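Long-range contacts in peroxiredoxin 5 (Alvinella pompejana, PDB 2XHF), which probably reduces hydrogen peroxide and organic hydroperoxides through a reactive cysteine, acting as an antioxidant enzyme of the peroxiredoxin family: residues F34-V39 against R105-M110; P21-Y26 against G112-A117; I46-V51 against I80-V85. One frame throughout, in Å; residues are numbered along the deposited sequence.

Contact 1 (F34-V39 against R105-M110); sequences FPIHDV and RMLADM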
loop_
_atom_site.group_PDB
_atom_site.type_symbol
_atom_site.label_atom_id
_atom_site.label_comp_id
_atom_site.label_asym_id
_atom_site.label_seq_id
_atom_site.Cartn_x
_atom_site.Cartn_y
_atom_site.Cartn_z
ATOM N N PHE A 34 -11.976 2.872 14.196
ATOM C CA PHE A 34 -12.415 3.603 15.371
ATOM C C PHE A 34 -12.231 5.089 15.077
ATOM O O PHE A 34 -11.417 5.477 14.221
ATOM C CB PHE A 34 -11.582 3.208 16.602
ATOM C CG PHE A 34 -10.110 3.209 16.344
ATOM C CD1 PHE A 34 -9.366 4.350 16.502
ATOM C CD2 PHE A 34 -9.473 2.058 15.926
ATOM C CE1 PHE A 34 -8.018 4.369 16.261
ATOM C CE2 PHE A 34 -8.115 2.057 15.669
ATOM C CZ PHE A 34 -7.382 3.221 15.820
ATOM N N PRO A 35 -12.988 5.930 15.777
ATOM C CA PRO A 35 -12.769 7.367 15.581
ATOM C C PRO A 35 -11.369 7.752 15.991
ATOM O O PRO A 35 -10.850 7.317 17.021
ATOM C CB PRO A 35 -13.775 8.006 16.563
ATOM C CG PRO A 35 -14.818 6.955 16.786
ATOM C CD PRO A 35 -14.098 5.641 16.711
ATOM N N ILE A 36 -10.744 8.595 15.199
ATOM C CA ILE A 36 -9.415 9.081 15.568
ATOM C C ILE A 36 -9.442 9.799 16.921
ATOM O O ILE A 36 -8.430 9.840 17.625
ATOM C CB ILE A 36 -8.806 9.949 14.455
ATOM C CG1 ILE A 36 -7.308 10.161 14.719
ATOM C CG2 ILE A 36 -9.545 11.256 14.252
ATOM C CD1 ILE A 36 -6.576 10.819 13.561
ATOM N N HIS A 37 -10.587 10.372 17.291
ATOM C CA HIS A 37 -10.712 10.971 18.622
ATOM C C HIS A 37 -10.359 10.018 19.763
ATOM O O HIS A 37 -9.975 10.467 20.846
ATOM C CB HIS A 37 -12.106 11.529 18.824
ATOM C CG HIS A 37 -12.300 12.870 18.201
ATOM N ND1 HIS A 37 -13.277 13.746 18.613
ATOM C CD2 HIS A 37 -11.620 13.503 17.214
ATOM C CE1 HIS A 37 -13.212 14.847 17.892
ATOM N NE2 HIS A 37 -12.210 14.730 17.041
ATOM N N ASP A 38 -10.505 8.709 19.548
ATOM C CA ASP A 38 -10.132 7.760 20.595
ATOM C C ASP A 38 -8.658 7.862 20.936
ATOM O O ASP A 38 -8.257 7.575 22.053
ATOM C CB ASP A 38 -10.406 6.310 20.185
ATOM C CG ASP A 38 -11.883 5.972 20.092
ATOM O OD1 ASP A 38 -12.750 6.781 20.491
ATOM O OD2 ASP A 38 -12.162 4.842 19.641
ATOM N N VAL A 39 -7.835 8.233 19.961
ATOM C CA VAL A 39 -6.396 8.194 20.166
ATOM C C VAL A 39 -5.954 9.302 21.129
ATOM O O VAL A 39 -5.059 9.092 21.945
ATOM C CB VAL A 39 -5.655 8.316 18.803
ATOM C CG1 VAL A 39 -4.148 8.335 19.008
ATOM C CG2 VAL A 39 -6.072 7.172 17.886
ATOM N N ARG A 105 1.662 4.822 16.805
ATOM C CA ARG A 105 0.425 4.267 16.296
ATOM C C ARG A 105 0.349 4.540 14.796
ATOM O O ARG A 105 0.479 5.677 14.368
ATOM C CB ARG A 105 -0.756 4.919 17.009
ATOM C CG ARG A 105 -0.786 4.717 18.529
ATOM C CD ARG A 105 -1.226 3.311 18.927
ATOM N NE ARG A 105 -2.576 3.010 18.481
ATOM C CZ ARG A 105 -3.684 3.449 19.066
ATOM N NH1 ARG A 105 -3.645 4.197 20.171
ATOM N NH2 ARG A 105 -4.845 3.112 18.539
ATOM N N MET A 106 0.104 3.489 14.024
ATOM C CA MET A 106 0.077 3.589 12.578
ATOM C C MET A 106 -1.354 3.602 12.111
ATOM O O MET A 106 -2.013 2.560 12.066
ATOM C CB MET A 106 0.861 2.430 11.954
ATOM C CG MET A 106 2.344 2.498 12.246
ATOM S SD MET A 106 3.140 3.665 11.119
ATOM C CE MET A 106 4.700 3.976 11.938
ATOM N N LEU A 107 -1.828 4.799 11.788
ATOM C CA LEU A 107 -3.211 5.038 11.443
ATOM C C LEU A 107 -3.388 5.137 9.920
ATOM O O LEU A 107 -2.755 5.938 9.258
ATOM C CB LEU A 107 -3.721 6.309 12.115
ATOM C CG LEU A 107 -3.544 6.381 13.627
ATOM C CD1 LEU A 107 -4.111 7.695 14.121
ATOM C CD2 LEU A 107 -4.193 5.197 14.335
ATOM N N ALA A 108 -4.263 4.296 9.403
ATOM C CA ALA A 108 -4.554 4.246 7.975
ATOM C C ALA A 108 -5.817 5.028 7.672
ATOM O O ALA A 108 -6.912 4.625 8.064
ATOM C CB ALA A 108 -4.697 2.807 7.522
ATOM N N ASP A 109 -5.648 6.183 7.051
ATOM C CA ASP A 109 -6.763 7.014 6.575
ATOM C C ASP A 109 -7.187 6.474 5.213
ATOM O O ASP A 109 -6.992 7.102 4.155
ATOM C CB ASP A 109 -6.280 8.455 6.446
ATOM C CG ASP A 109 -7.398 9.415 6.076
ATOM O OD1 ASP A 109 -8.572 9.114 6.394
ATOM O OD2 ASP A 109 -7.097 10.479 5.480
ATOM N N MET A 110 -7.760 5.283 5.240
ATOM C CA MET A 110 -7.812 4.458 4.042
ATOM C C MET A 110 -8.613 5.075 2.903
ATOM O O MET A 110 -8.273 4.882 1.733
ATOM C CB MET A 110 -8.383 3.086 4.403
ATOM C CG MET A 110 -8.520 2.172 3.222
ATOM S SD MET A 110 -8.894 0.509 3.745
ATOM C CE MET A 110 -10.406 0.700 4.567
HETATM O O HOH W 1 -6.287 4.750 21.539
#
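An apolar contact brings F34, I36 and V39 together around L107, where the strand end and helical turn of 34-39 sit on one face of strand 105-108, an outermost strand, within this chain, of the central sheet of the thioredoxin-like fold. The two L107 methyls divide the work. CD1 lies 4.0 Å from I36 CD1 and 4.3 Å from V39 CG2. CD2 instead meets the F34 ring at its edge, near the ring plane, 4.0 Å from CZ. The phenyl ring gets there because chi1 of 48° places F34 CG between the backbone N and the carbonyl carbon, swinging the CZ end over to strand 105-108. I36 does it with an extended chain, CG1 anti to the backbone N (chi1 -167°), which carries CD1 to L107 at about a right angle.

R105 flanks the cluster on its polar side. Its chain bends at chi2 and chi3, folding the guanidinium back so that NH2 comes 3.7 Å from F34 CZ, with the guanidinium and ring planes 42° apart. V39 CG2 lies 4.3 Å from the same NH2. The group is anchored from outside by a salt bridge of NE to E27, and NH1 gives a 3.0 Å bond to a water in the guanidinium plane. That water makes a weak, long bond to D38 O.

Behind strand 105-108, M106 and A108 turn to helix 88-98; on the near side, I36 also touches I83 and L107 touches A81 of strand 79-84, while F34 pairs with V25 of strand 24-26.

Contact 2 (P21-Y26 against G112-A117); sequences PDVLVY and GEFTRA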
loop_
_atom_site.group_PDB
_atom_site.type_symbol
_atom_site.label_atom_id
_atom_site.label_comp_id
_atom_site.label_asym_id
_atom_site.label_seq_id
_atom_site.Cartn_x
_atom_site.Cartn_y
_atom_site.Cartn_z
ATOM N N PRO A 21 -10.904 16.657 12.897
ATOM C CA PRO A 21 -12.058 15.949 12.328
ATOM C C PRO A 21 -12.297 14.621 13.024
ATOM O O PRO A 21 -11.365 13.863 13.270
ATOM C CB PRO A 21 -11.646 15.723 10.868
ATOM C CG PRO A 21 -10.706 16.836 10.582
ATOM C CD PRO A 21 -9.934 17.045 11.858
ATOM N N ASP A 22 -13.566 14.369 13.309
ATOM C CA ASP A 22 -14.024 13.220 14.056
ATOM C C ASP A 22 -14.399 12.158 13.025
ATOM O O ASP A 22 -15.565 11.968 12.715
ATOM C CB ASP A 22 -15.248 13.680 14.878
ATOM C CG ASP A 22 -15.716 12.678 15.916
ATOM O OD1 ASP A 22 -15.057 11.636 16.154
ATOM O OD2 ASP A 22 -16.779 12.990 16.530
ATOM N N VAL A 23 -13.399 11.489 12.465
ATOM C CA VAL A 23 -13.662 10.470 11.454
ATOM C C VAL A 23 -13.008 9.150 11.829
ATOM O O VAL A 23 -12.104 9.101 12.667
ATOM C CB VAL A 23 -13.192 10.895 10.063
ATOM C CG1 VAL A 23 -13.615 12.328 9.743
ATOM C CG2 VAL A 23 -11.745 10.756 9.970
ATOM N N LEU A 24 -13.503 8.075 11.228
ATOM C CA LEU A 24 -12.961 6.737 11.444
ATOM C C LEU A 24 -11.627 6.554 10.748
ATOM O O LEU A 24 -11.447 6.966 9.592
ATOM C CB LEU A 24 -13.933 5.693 10.892
ATOM C CG LEU A 24 -15.241 5.476 11.638
ATOM C CD1 LEU A 24 -16.015 4.385 10.926
ATOM C CD2 LEU A 24 -14.972 5.090 13.087
ATOM N N VAL A 25 -10.682 5.958 11.463
ATOM C CA VAL A 25 -9.444 5.515 10.869
ATOM C C VAL A 25 -9.272 4.040 11.159
ATOM O O VAL A 25 -10.013 3.447 11.943
ATOM C CB VAL A 25 -8.229 6.334 11.354
ATOM C CG1 VAL A 25 -8.377 7.772 10.925
ATOM C CG2 VAL A 25 -8.097 6.234 12.857
ATOM N N TYR A 26 -8.317 3.429 10.467
ATOM C CA TYR A 26 -8.120 1.992 10.535
ATOM C C TYR A 26 -6.734 1.698 11.073
ATOM O O TYR A 26 -5.813 2.505 10.915
ATOM C CB TYR A 26 -8.290 1.389 9.132
ATOM C CG TYR A 26 -9.638 1.656 8.561
ATOM C CD1 TYR A 26 -9.953 2.904 8.017
ATOM C CD2 TYR A 26 -10.617 0.673 8.558
ATOM C CE1 TYR A 26 -11.215 3.156 7.519
ATOM C CE2 TYR A 26 -11.868 0.918 8.067
ATOM C CZ TYR A 26 -12.166 2.154 7.540
ATOM O OH TYR A 26 -13.426 2.385 7.038
ATOM N N GLY A 112 -9.093 8.303 2.679
ATOM C CA GLY A 112 -8.662 9.684 2.611
ATOM C C GLY A 112 -9.639 10.650 3.268
ATOM O O GLY A 112 -9.551 11.865 3.071
ATOM N N GLU A 113 -10.527 10.129 4.103
ATOM C CA GLU A 113 -11.561 10.969 4.684
ATOM C C GLU A 113 -10.995 12.002 5.668
ATOM O O GLU A 113 -11.421 13.161 5.675
ATOM C CB GLU A 113 -12.632 10.117 5.369
ATOM C CG GLU A 113 -13.812 10.931 5.836
ATOM C CD GLU A 113 -14.908 10.091 6.449
ATOM O OE1 GLU A 113 -14.671 8.900 6.751
ATOM O OE2 GLU A 113 -16.017 10.633 6.623
ATOM N N PHE A 114 -10.043 11.588 6.505
ATOM C CA PHE A 114 -9.462 12.501 7.480
ATOM C C PHE A 114 -8.677 13.589 6.772
ATOM O O PHE A 114 -8.784 14.773 7.095
ATOM C CB PHE A 114 -8.572 11.762 8.479
ATOM C CG PHE A 114 -7.988 12.657 9.546
ATOM C CD1 PHE A 114 -8.740 13.036 10.635
ATOM C CD2 PHE A 114 -6.687 13.107 9.461
ATOM C CE1 PHE A 114 -8.212 13.841 11.623
ATOM C CE2 PHE A 114 -6.147 13.914 10.430
ATOM C CZ PHE A 114 -6.901 14.282 11.525
ATOM N N THR A 115 -7.897 13.163 5.786
ATOM C CA THR A 115 -7.085 14.065 5.002
ATOM C C THR A 115 -7.948 15.116 4.285
ATOM O O THR A 115 -7.644 16.317 4.299
ATOM C CB THR A 115 -6.264 13.240 3.999
ATOM O OG1 THR A 115 -5.328 12.424 4.718
ATOM C CG2 THR A 115 -5.509 14.123 3.000
ATOM N N ARG A 116 -9.053 14.682 3.690
ATOM C CA ARG A 116 -9.942 15.630 3.030
ATOM C C ARG A 116 -10.583 16.572 4.044
ATOM O O ARG A 116 -10.716 17.768 3.775
ATOM C CB ARG A 116 -11.020 14.909 2.229
ATOM C CG ARG A 116 -10.516 14.427 0.884
ATOM C CD ARG A 116 -11.634 13.929 -0.012
ATOM N NE ARG A 116 -12.402 12.860 0.621
ATOM C CZ ARG A 116 -12.066 11.574 0.614
ATOM N NH1 ARG A 116 -10.969 11.171 -0.019
ATOM N NH2 ARG A 116 -12.833 10.688 1.240
ATOM N N ALA A 117 -10.983 16.046 5.203
ATOM C CA ALA A 117 -11.656 16.857 6.199
ATOM C C ALA A 117 -10.685 17.900 6.737
ATOM O O ALA A 117 -11.070 19.030 7.033
ATOM C CB ALA A 117 -12.181 15.974 7.315
HETATM O O HOH W 2 -12.663 6.941 7.145
HETATM O O HOH W 3 -15.645 8.406 9.298
#
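P21, V23, F114 and A117 join the approach to strand 24-26 to helix 113-118, which follows G112 at the N-cap position, in the thioredoxin-like redoxin domain. P21 bridges A117 and F114 on one side of the helix: its CB sits 3.6 Å from A117 CB, while CD reaches F114 CE1, also at 3.6 Å. P21 O and V23 CG2 lie at the edge of the F114 ring, near its plane, P21 O 3.6 Å from CE1 and V23 CG2 3.6 Å from F114 CB. F114 CG is anti to the backbone N (chi1 -178°), which points the ring towards L47 and I83 of the sheet. With an alanine here P21 CD would probably lose its neighbour, and a gap would open towards I83. Farther out, the extended E113 chain runs past V23, with CD 4.1 Å from V23 CB. Its OE1 accepts from two waters, each at 2.8 Å; one donates to L24 O and the other accepts from L24 N. D109 bonds F114 N and T115 OG1 and probably helps to hold the helix start. The inner part is therefore mostly apolar and depends on shape, while the outer carboxylate reaches the L24 backbone through water.

Contact 3 (I46-V51 against I80-V85); sequences ILFSVV and IACIAV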
loop_
_atom_site.group_PDB
_atom_site.type_symbol
_atom_site.label_atom_id
_atom_site.label_comp_id
_atom_site.label_asym_id
_atom_site.label_seq_id
_atom_site.Cartn_x
_atom_site.Cartn_y
_atom_site.Cartn_z
ATOM N N ILE A 46 1.005 13.595 19.637
ATOM C CA ILE A 46 1.533 14.079 18.378
ATOM C C ILE A 46 0.860 13.314 17.253
ATOM O O ILE A 46 0.702 12.099 17.329
ATOM C CB ILE A 46 3.050 13.838 18.291
ATOM C CG1 ILE A 46 3.787 14.642 19.352
ATOM C CG2 ILE A 46 3.558 14.220 16.893
ATOM C CD1 ILE A 46 5.151 14.063 19.716
ATOM N N LEU A 47 0.431 14.037 16.227
ATOM C CA LEU A 47 -0.089 13.447 15.001
ATOM C C LEU A 47 0.696 13.993 13.825
ATOM O O LEU A 47 0.747 15.213 13.621
ATOM C CB LEU A 47 -1.574 13.790 14.815
ATOM C CG LEU A 47 -2.224 13.224 13.536
ATOM C CD1 LEU A 47 -2.265 11.682 13.549
ATOM C CD2 LEU A 47 -3.637 13.784 13.349
ATOM N N PHE A 48 1.326 13.108 13.058
ATOM C CA PHE A 48 2.041 13.548 11.871
ATOM C C PHE A 48 1.709 12.638 10.708
ATOM O O PHE A 48 1.303 11.478 10.892
ATOM C CB PHE A 48 3.570 13.627 12.094
ATOM C CG PHE A 48 4.254 12.283 12.207
ATOM C CD1 PHE A 48 4.293 11.610 13.414
ATOM C CD2 PHE A 48 4.869 11.706 11.108
ATOM C CE1 PHE A 48 4.911 10.387 13.522
ATOM C CE2 PHE A 48 5.500 10.494 11.224
ATOM C CZ PHE A 48 5.517 9.833 12.423
ATOM N N SER A 49 1.833 13.185 9.503
ATOM C CA SER A 49 1.500 12.442 8.296
ATOM C C SER A 49 2.709 12.062 7.449
ATOM O O SER A 49 3.754 12.716 7.494
ATOM C CB SER A 49 0.531 13.255 7.458
ATOM O OG SER A 49 1.163 14.466 7.055
ATOM N N VAL A 50 2.524 11.022 6.646
ATOM C CA VAL A 50 3.423 10.727 5.544
ATOM C C VAL A 50 2.598 10.577 4.274
ATOM O O VAL A 50 1.406 10.318 4.337
ATOM C CB VAL A 50 4.266 9.459 5.791
ATOM C CG1 VAL A 50 5.191 9.660 6.972
ATOM C CG2 VAL A 50 3.379 8.207 5.938
ATOM N N VAL A 51 3.254 10.732 3.123
ATOM C CA VAL A 51 2.585 10.612 1.839
ATOM C C VAL A 51 2.124 9.172 1.612
ATOM O O VAL A 51 1.070 8.918 1.039
ATOM C CB VAL A 51 3.507 11.122 0.706
ATOM C CG1 VAL A 51 2.884 10.888 -0.680
ATOM C CG2 VAL A 51 3.797 12.606 0.943
ATOM N N ILE A 80 1.945 9.062 20.099
ATOM C CA ILE A 80 2.416 9.549 18.815
ATOM C C ILE A 80 1.772 8.697 17.748
ATOM O O ILE A 80 1.817 7.462 17.813
ATOM C CB ILE A 80 3.956 9.442 18.691
ATOM C CG1 ILE A 80 4.637 10.070 19.888
ATOM C CG2 ILE A 80 4.458 10.054 17.369
ATOM C CD1 ILE A 80 6.096 9.695 20.024
ATOM N N ALA A 81 1.169 9.352 16.769
ATOM C CA ALA A 81 0.514 8.659 15.680
ATOM C C ALA A 81 0.991 9.185 14.343
ATOM O O ALA A 81 1.127 10.397 14.153
ATOM C CB ALA A 81 -0.993 8.830 15.783
ATOM N N CYS A 82 1.239 8.246 13.435
ATOM C CA CYS A 82 1.556 8.538 12.051
ATOM C C CYS A 82 0.349 8.154 11.218
ATOM O O CYS A 82 -0.162 7.058 11.371
ATOM C CB CYS A 82 2.739 7.692 11.614
ATOM S SG CYS A 82 3.179 7.826 9.863
ATOM N N ILE A 83 -0.102 9.057 10.349
ATOM C CA ILE A 83 -1.272 8.808 9.530
ATOM C C ILE A 83 -0.905 8.908 8.046
ATOM O O ILE A 83 -0.147 9.790 7.635
ATOM C CB ILE A 83 -2.432 9.764 9.904
ATOM C CG1 ILE A 83 -3.727 9.368 9.227
ATOM C CG2 ILE A 83 -2.102 11.223 9.647
ATOM C CD1 ILE A 83 -4.981 9.891 9.988
ATOM N N ALA A 84 -1.456 7.994 7.258
ATOM C CA ALA A 84 -1.257 7.997 5.818
ATOM C C ALA A 84 -2.487 7.471 5.121
ATOM O O ALA A 84 -3.231 6.667 5.678
ATOM C CB ALA A 84 -0.084 7.118 5.471
ATOM N N VAL A 85 -2.661 7.872 3.866
ATOM C CA VAL A 85 -3.727 7.355 3.041
ATOM C C VAL A 85 -3.187 6.056 2.426
ATOM O O VAL A 85 -2.511 6.055 1.376
ATOM C CB VAL A 85 -4.181 8.394 1.996
ATOM C CG1 VAL A 85 -5.293 7.834 1.131
ATOM C CG2 VAL A 85 -4.626 9.693 2.674
HETATM O O HOH W 4 -0.867 9.951 2.826
#
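F48 and C82 are paired in the parallel strands 44-49 and 79-84, neighbours at the middle of the thioredoxin-fold sheet and joined by a beta-alpha-beta connection through helices 62-67 and 69-74. From F48 CB the side chain leaves with CG between the backbone N and the carbonyl carbon (chi1 72°), which turns the ring across strand 79-84. CG and CD1 pass by A81 O, CD1 at 3.5 Å. CE1 then meets I80 CG2 at the ring edge. At the tip, CZ lies 3.6 Å from C82 CB, which sits over a face of the ring in a CH-pi contact, and CE2 comes 3.8 Å from C82 SG, an oblique sulfur-aromatic contact. Y65 stacks on the same ring.

A81 uses both its N and its O towards strand 44-49, bonding the residues before and after L47: its N donates to I46 O and its O accepts from F48 N, 2.9 Å and nearly linear at 167°. I83 repeats the pattern two residues on, with F48 O and V50 N. On the other face, L47 CD1 packs on A81 CB and I83 CG2, and S49 OG bonds R134 O and Y136 N. Farther along, a water accepts from V85 N at 2.9 Å and donates to V50 O.

How the contacts relate
From the N terminus, the first halves come in the order 21-26, 34-39, 46-51 and the second halves in reverse order, 80-85, 105-110, 112-117. The loops therefore enclose one another without crossing: contact 3 closes the innermost, contact 1 spans it, and contact 2 is outermost. Contact 3 joins the middle strand of the sheet to its neighbour, and its centre lies about 2 Å from the centre of the chain. Contact 1 packs 34-39 against strand 105-108, next to 79-84, and contact 2 brings the following helix against the residues leading into strand 24-26. A108 N bonds Y26 O between contacts 1 and 2; D109 N probably bonds A84 O between contacts 1 and 3.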